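Local coordinates for endo-1,4-beta-xylanase (Pseudoalteromonas haloplanktis, PDB 1XWT), which catalyses the endohydrolysis of beta-1,4 linkages in xylan as a cold-adapted family 8 glycoside hydrolase, and probably also cleaves cellulose-type beta-glucans, at residues A[57-62]-A[99-104]; A[249-254]-A[276-281]. The protein carries 1 engineered substitution. All coordinates share one frame; numbering follows the deposited sequence. Where two conformers were deposited one is given.

Contact 1 of 2, residues A[57-62]-A[99-104]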
loop_
_atom_site.group_PDB
_atom_site.type_symbol
_atom_site.label_atom_id
_atom_site.label_comp_id
_atom_site.label_asym_id
_atom_site.label_seq_id
_atom_site.Cartn_x
_atom_site.Cartn_y
_atom_site.Cartn_z
ATOM N N GLY A 57 -14.318 -17.624 24.262
ATOM C CA GLY A 57 -14.318 -18.866 23.518
ATOM C C GLY A 57 -15.181 -18.869 22.268
ATOM O O GLY A 57 -15.218 -19.875 21.560
ATOM N N VAL A 58 -15.851 -17.755 21.977
ATOM C CA VAL A 58 -16.730 -17.637 20.804
ATOM C C VAL A 58 -15.958 -16.938 19.666
ATOM O O VAL A 58 -15.459 -15.829 19.838
ATOM C CB VAL A 58 -18.007 -16.849 21.146
ATOM C CG1 VAL A 58 -18.898 -16.718 19.924
ATOM C CG2 VAL A 58 -18.784 -17.530 22.282
ATOM N N TYR A 59 -15.848 -17.604 18.518
ATOM C CA TYR A 59 -15.185 -17.031 17.345
ATOM C C TYR A 59 -15.917 -15.777 16.860
ATOM O O TYR A 59 -17.153 -15.755 16.743
ATOM C CB TYR A 59 -15.060 -18.062 16.189
ATOM C CG TYR A 59 -14.556 -17.375 14.922
ATOM C CD1 TYR A 59 -13.221 -17.039 14.789
ATOM C CD2 TYR A 59 -15.424 -16.998 13.903
ATOM C CE1 TYR A 59 -12.771 -16.323 13.681
ATOM C CE2 TYR A 59 -14.990 -16.301 12.789
ATOM C CZ TYR A 59 -13.665 -15.967 12.686
ATOM O OH TYR A 59 -13.255 -15.251 11.591
ATOM N N LYS A 60 -15.160 -14.717 16.585
ATOM C CA LYS A 60 -15.719 -13.464 16.054
ATOM C C LYS A 60 -15.260 -13.139 14.631
ATOM O O LYS A 60 -16.076 -13.037 13.714
ATOM C CB LYS A 60 -15.438 -12.301 17.004
ATOM C CG LYS A 60 -16.018 -12.451 18.429
ATOM C CD LYS A 60 -17.547 -12.366 18.455
ATOM C CE LYS A 60 -18.127 -12.734 19.811
ATOM N NZ LYS A 60 -19.625 -12.674 19.760
ATOM N N ALA A 61 -13.964 -12.942 14.448
ATOM C CA ALA A 61 -13.436 -12.474 13.180
ATOM C C ALA A 61 -11.924 -12.701 13.157
ATOM O O ALA A 61 -11.404 -13.327 14.073
ATOM C CB ALA A 61 -13.790 -11.003 12.991
ATOM N N HIS A 62 -11.236 -12.228 12.120
ATOM C CA HIS A 62 -9.781 -12.362 12.022
ATOM C C HIS A 62 -9.126 -10.994 11.841
ATOM O O HIS A 62 -9.734 -10.051 11.333
ATOM C CB HIS A 62 -9.399 -13.244 10.799
ATOM C CG HIS A 62 -9.410 -14.724 11.063
ATOM N ND1 HIS A 62 -10.545 -15.421 11.372
ATOM C CD2 HIS A 62 -8.445 -15.644 10.880
ATOM C CE1 HIS A 62 -10.229 -16.692 11.568
ATOM N NE2 HIS A 62 -8.967 -16.859 11.254
ATOM N N LEU A 99 -11.596 -10.908 7.738
ATOM C CA LEU A 99 -10.900 -9.633 7.956
ATOM C C LEU A 99 -11.850 -8.426 7.880
ATOM O O LEU A 99 -11.775 -7.527 8.713
ATOM C CB LEU A 99 -9.793 -9.455 6.914
ATOM C CG LEU A 99 -8.579 -10.391 7.013
ATOM C CD1 LEU A 99 -7.639 -10.159 5.842
ATOM C CD2 LEU A 99 -7.829 -10.255 8.336
ATOM N N TRP A 100 -12.759 -8.413 6.909
ATOM C CA TRP A 100 -13.666 -7.271 6.767
ATOM C C TRP A 100 -14.643 -7.210 7.952
ATOM O O TRP A 100 -14.932 -6.139 8.464
ATOM C CB TRP A 100 -14.392 -7.303 5.391
ATOM C CG TRP A 100 -15.386 -6.204 5.213
ATOM C CD1 TRP A 100 -16.670 -6.352 4.840
ATOM C CD2 TRP A 100 -15.184 -4.792 5.407
ATOM N NE1 TRP A 100 -17.299 -5.137 4.814
ATOM C CE2 TRP A 100 -16.419 -4.163 5.179
ATOM C CE3 TRP A 100 -14.095 -3.993 5.804
ATOM C CZ2 TRP A 100 -16.603 -2.790 5.323
ATOM C CZ3 TRP A 100 -14.290 -2.620 5.939
ATOM C CH2 TRP A 100 -15.531 -2.047 5.722
ATOM N N ARG A 101 -15.102 -8.366 8.437
ATOM C CA ARG A 101 -15.977 -8.386 9.602
ATOM C C ARG A 101 -15.308 -7.709 10.789
ATOM O O ARG A 101 -15.944 -6.956 11.525
ATOM C CB ARG A 101 -16.341 -9.833 9.978
ATOM C CG ARG A 101 -17.566 -9.970 10.890
ATOM C CD ARG A 101 -17.877 -11.425 11.346
ATOM N NE ARG A 101 -17.989 -12.278 10.159
ATOM C CZ ARG A 101 -17.095 -13.176 9.763
ATOM N NH1 ARG A 101 -16.070 -13.519 10.548
ATOM N NH2 ARG A 101 -17.214 -13.727 8.563
ATOM N N PHE A 102 -14.020 -8.011 10.997
ATOM C CA PHE A 102 -13.248 -7.431 12.101
ATOM C C PHE A 102 -13.141 -5.921 11.932
ATOM O O PHE A 102 -13.348 -5.152 12.876
ATOM C CB PHE A 102 -11.858 -8.062 12.152
ATOM C CG PHE A 102 -11.009 -7.585 13.304
ATOM C CD1 PHE A 102 -10.322 -6.388 13.227
ATOM C CD2 PHE A 102 -10.884 -8.325 14.466
ATOM C CE1 PHE A 102 -9.560 -5.936 14.295
ATOM C CE2 PHE A 102 -10.129 -7.872 15.525
ATOM C CZ PHE A 102 -9.443 -6.689 15.435
ATOM N N ALA A 103 -12.821 -5.470 10.727
ATOM C CA ALA A 103 -12.624 -4.034 10.470
ATOM C C ALA A 103 -13.915 -3.273 10.751
ATOM O O ALA A 103 -13.916 -2.256 11.461
ATOM C CB ALA A 103 -12.178 -3.822 9.020
ATOM N N LYS A 104 -15.019 -3.739 10.193
ATOM C CA LYS A 104 -16.282 -3.030 10.306
ATOM C C LYS A 104 -16.770 -3.005 11.750
ATOM O O LYS A 104 -17.360 -2.015 12.188
ATOM C CB LYS A 104 -17.308 -3.664 9.359
ATOM C CG LYS A 104 -18.523 -2.837 9.050
ATOM C CD LYS A 104 -19.336 -3.505 7.904
ATOM C CE LYS A 104 -20.608 -2.757 7.663
ATOM N NZ LYS A 104 -21.427 -3.514 6.727
#
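Ala61 and Phe102 meet CB to CB at 3.6 Å in a strand-on-helix packing within a family 8 enzyme, whose fold is an (alpha/alpha)6 barrel. The axes of strand 58-62 and helix 99-104 come within 6.0 Å, nearly at right angles, an approach allowed by the mere methyl group that Ala61 directs at the helix. A classic beta bulge marks the crossing: Lys60 and Ala61 both face Tyr53 of strand 50-55.

This is the tight part. The Ala61 methyl sits at the edge of the Phe102 ring, and the backbone oxygen of His62 presses against Phe102 CB at 3.0 Å, a notably short separation. The same oxygen receives a CA-H...O contact from Leu99 CA, 3.6 Å long and nearly straight at 171°, while Leu99 CD2 lies against it as well. Gln80 NE2 supplies its conventional hydrogen bond, so a polar atom in this buried corner has its partner.

Toward the more exposed side the packing gives way to one long polar side chain, Arg101, and the phenol of Tyr59. Arg101 leaves the helix extended and then bends at chi3 (-54°), which carries NH1 back to Lys60 O for a 3.2 Å hydrogen bond with an N-H...O angle of 155°. Asn98 OD1 takes a further bond from NH1, and Glu165 forms a salt bridge with NE. Were the guanidinium replaced by an alanine's methyl, Glu165 would probably lose a charged mate and Lys60 O the side-chain bond that ties it to the helix. The guanidinium plane stands steeply inclined to the Tyr59 ring, which has the backbone N of Ala61 over one face, offset toward the rim. Beyond it, Tyr59 OH and His62 ND1 share a hydrogen bond of 2.7 Å, in which either could be the donor.

Contact 2 of 2, residues A[249-254]-A[276-281]. Engineered in segment 276-281: Asn281 (natural residue Asp).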
loop_
_atom_site.group_PDB
_atom_site.type_symbol
_atom_site.label_atom_id
_atom_site.label_comp_id
_atom_site.label_asym_id
_atom_site.label_seq_id
_atom_site.Cartn_x
_atom_site.Cartn_y
_atom_site.Cartn_z
ATOM N N TRP A 249 18.237 14.028 -3.501
ATOM C CA TRP A 249 18.920 12.961 -4.209
ATOM C C TRP A 249 18.005 11.797 -4.626
ATOM O O TRP A 249 18.359 10.617 -4.483
ATOM C CB TRP A 249 20.173 12.515 -3.441
ATOM C CG TRP A 249 21.203 13.627 -3.453
ATOM C CD1 TRP A 249 21.587 14.398 -2.396
ATOM C CD2 TRP A 249 21.904 14.144 -4.600
ATOM N NE1 TRP A 249 22.512 15.335 -2.803
ATOM C CE2 TRP A 249 22.711 15.211 -4.153
ATOM C CE3 TRP A 249 21.944 13.802 -5.953
ATOM C CZ2 TRP A 249 23.582 15.914 -5.012
ATOM C CZ3 TRP A 249 22.801 14.517 -6.811
ATOM C CH2 TRP A 249 23.583 15.563 -6.336
ATOM N N ASN A 250 16.844 12.154 -5.187
ATOM C CA ASN A 250 16.035 11.268 -6.019
ATOM C C ASN A 250 15.176 10.255 -5.273
ATOM O O ASN A 250 14.558 9.409 -5.925
ATOM C CB ASN A 250 16.912 10.594 -7.087
ATOM C CG ASN A 250 17.736 11.610 -7.847
ATOM O OD1 ASN A 250 17.188 12.549 -8.389
ATOM N ND2 ASN A 250 19.051 11.425 -7.883
ATOM N N LEU A 251 15.099 10.347 -3.938
ATOM C CA LEU A 251 14.189 9.490 -3.159
ATOM C C LEU A 251 13.023 10.337 -2.646
ATOM O O LEU A 251 13.202 11.460 -2.152
ATOM C CB LEU A 251 14.886 8.799 -1.972
ATOM C CG LEU A 251 15.919 7.735 -2.340
ATOM C CD1 LEU A 251 16.515 7.174 -1.060
ATOM C CD2 LEU A 251 15.288 6.616 -3.192
ATOM N N PRO A 252 11.804 9.822 -2.747
ATOM C CA PRO A 252 10.624 10.513 -2.219
ATOM C C PRO A 252 10.673 10.488 -0.698
ATOM O O PRO A 252 11.388 9.687 -0.084
ATOM C CB PRO A 252 9.468 9.680 -2.778
ATOM C CG PRO A 252 10.047 8.277 -2.850
ATOM C CD PRO A 252 11.482 8.477 -3.262
ATOM N N THR A 253 9.861 11.341 -0.071
ATOM C CA THR A 253 9.895 11.524 1.371
ATOM C C THR A 253 8.576 11.157 2.043
ATOM O O THR A 253 7.528 11.031 1.418
ATOM C CB THR A 253 10.285 12.992 1.738
ATOM O OG1 THR A 253 9.277 13.958 1.377
ATOM C CG2 THR A 253 11.569 13.441 1.031
ATOM N N PHE A 254 8.657 11.041 3.365
ATOM C CA PHE A 254 7.528 10.710 4.236
ATOM C C PHE A 254 6.363 11.682 4.077
ATOM O O PHE A 254 5.232 11.253 3.846
ATOM C CB PHE A 254 8.086 10.673 5.693
ATOM C CG PHE A 254 7.057 10.660 6.806
ATOM C CD1 PHE A 254 5.858 9.970 6.711
ATOM C CD2 PHE A 254 7.378 11.286 8.001
ATOM C CE1 PHE A 254 4.958 9.978 7.780
ATOM C CE2 PHE A 254 6.493 11.280 9.075
ATOM C CZ PHE A 254 5.287 10.653 8.949
ATOM N N GLN A 276 11.287 14.929 5.839
ATOM C CA GLN A 276 12.109 14.720 4.638
ATOM C C GLN A 276 12.815 13.372 4.592
ATOM O O GLN A 276 13.570 13.104 3.648
ATOM C CB GLN A 276 13.139 15.856 4.469
ATOM C CG GLN A 276 14.429 15.774 5.314
ATOM C CD GLN A 276 14.274 16.133 6.779
ATOM O OE1 GLN A 276 13.206 16.516 7.252
ATOM N NE2 GLN A 276 15.379 16.029 7.519
ATOM N N TRP A 277 12.585 12.514 5.582
ATOM C CA TRP A 277 13.156 11.186 5.528
ATOM C C TRP A 277 12.471 10.342 4.461
ATOM O O TRP A 277 11.234 10.282 4.384
ATOM C CB TRP A 277 13.005 10.453 6.867
ATOM C CG TRP A 277 13.998 10.832 7.917
ATOM C CD1 TRP A 277 14.824 11.918 7.919
ATOM C CD2 TRP A 277 14.315 10.084 9.101
ATOM N NE1 TRP A 277 15.625 11.895 9.041
ATOM C CE2 TRP A 277 15.325 10.789 9.784
ATOM C CE3 TRP A 277 13.815 8.913 9.669
ATOM C CZ2 TRP A 277 15.883 10.323 10.984
ATOM C CZ3 TRP A 277 14.377 8.454 10.870
ATOM C CH2 TRP A 277 15.397 9.163 11.496
ATOM N N TYR A 278 13.289 9.623 3.691
ATOM C CA TYR A 278 12.855 8.404 3.001
ATOM C C TYR A 278 12.908 7.305 4.059
ATOM O O TYR A 278 13.988 6.902 4.496
ATOM C CB TYR A 278 13.751 8.078 1.802
ATOM C CG TYR A 278 13.580 6.720 1.206
ATOM C CD1 TYR A 278 12.646 6.468 0.202
ATOM C CD2 TYR A 278 14.372 5.674 1.639
ATOM C CE1 TYR A 278 12.532 5.200 -0.343
ATOM C CE2 TYR A 278 14.274 4.401 1.095
ATOM C CZ TYR A 278 13.347 4.150 0.099
ATOM O OH TYR A 278 13.290 2.873 -0.440
ATOM N N GLU A 279 11.729 6.880 4.518
ATOM C CA GLU A 279 11.622 5.900 5.593
ATOM C C GLU A 279 10.577 4.838 5.222
ATOM O O GLU A 279 10.290 4.632 4.037
ATOM C CB GLU A 279 11.390 6.597 6.956
ATOM C CG GLU A 279 10.286 7.635 6.994
ATOM C CD GLU A 279 8.995 7.143 6.397
ATOM O OE1 GLU A 279 8.118 6.635 7.144
ATOM O OE2 GLU A 279 8.870 7.231 5.152
ATOM N N PHE A 280 10.008 4.164 6.218
ATOM C CA PHE A 280 9.188 2.990 5.988
ATOM C C PHE A 280 7.966 3.285 5.103
ATOM O O PHE A 280 7.634 2.512 4.207
ATOM C CB PHE A 280 8.805 2.382 7.345
ATOM C CG PHE A 280 9.998 2.253 8.269
ATOM C CD1 PHE A 280 10.878 1.203 8.126
ATOM C CD2 PHE A 280 10.289 3.243 9.216
ATOM C CE1 PHE A 280 12.027 1.111 8.944
ATOM C CE2 PHE A 280 11.432 3.153 10.020
ATOM C CZ PHE A 280 12.281 2.084 9.884
ATOM N N ASN A 281 7.299 4.413 5.326
ATOM C CA ASN A 281 6.178 4.795 4.449
ATOM C C ASN A 281 6.636 5.085 3.011
ATOM O O ASN A 281 6.057 4.599 2.047
ATOM C CB ASN A 281 5.478 6.060 4.964
ATOM C CG ASN A 281 4.476 5.784 6.059
ATOM O OD1 ASN A 281 3.429 6.439 6.132
ATOM N ND2 ASN A 281 4.780 4.809 6.923
#
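Phe254 and Trp277 join an irregular loop to a short edge strand in a largely buried contact: the loop, 249-254, follows helix 219-243, and the strand, 277-278, is weakly bonded. A single backbone hydrogen bond links them, from Phe254 N to Trp277 O at 2.9 Å, with an N-H...O angle of 144°. Packing does most of the remaining work. Leu251 CD1 lies over one face of the Tyr278 ring in a CH-pi contact, 3.9 Å from the centroid and 20° off the ring normal. Pro252 O comes to the same ring differently, in its plane at the edge, 3.5 Å from Tyr278 CD1; this buried carbonyl has no hydrogen-bonding partner in the model. The hydroxyl end of Tyr278 is bonded to Gln344.

Strand 277-278 is an outer strand of a small antiparallel sheet, its other side being paired through Tyr278 with Tyr329, and the chain beyond leads into helix 283-296 of the helical barrel. Alongside, Thr253 turns its methyl CG2 to Gln276 O at 3.3 Å and gives its OG1 to Leu255 O. Farther on, Glu279 is folded by its first two torsions, both 49°, which brings the carboxylate against Phe254: OE2 is 3.6 Å from Phe254 CB, and the carboxylate and ring planes are only modestly inclined. The two oxygens divide their tasks. OE2 accepts from Ala282 N, whereas OE1 is met from above the carboxylate plane by the backbone N of Asn281, an engineered replacement of the natural aspartate, at 3.0 Å.

The contacts lie on opposite sides of the chain's centre, with centres about 35 Å apart and nearest atoms about 19 Å apart, and they share no helix or strand. Contact 1 is partly buried: a bulged sheet strand crosses a helix, and its outer margin is polar, with an arginine held by several partners. Contact 2 is mostly buried and joins far less regular elements, a loop and a short edge strand, where a leucine methyl lies on an aromatic face. Each has just one conventional hydrogen bond across it, but contact 1 draws its donor from a side chain and contact 2 from the backbone. A buried carbonyl is bonded in contact 1 and lacks a partner in contact 2.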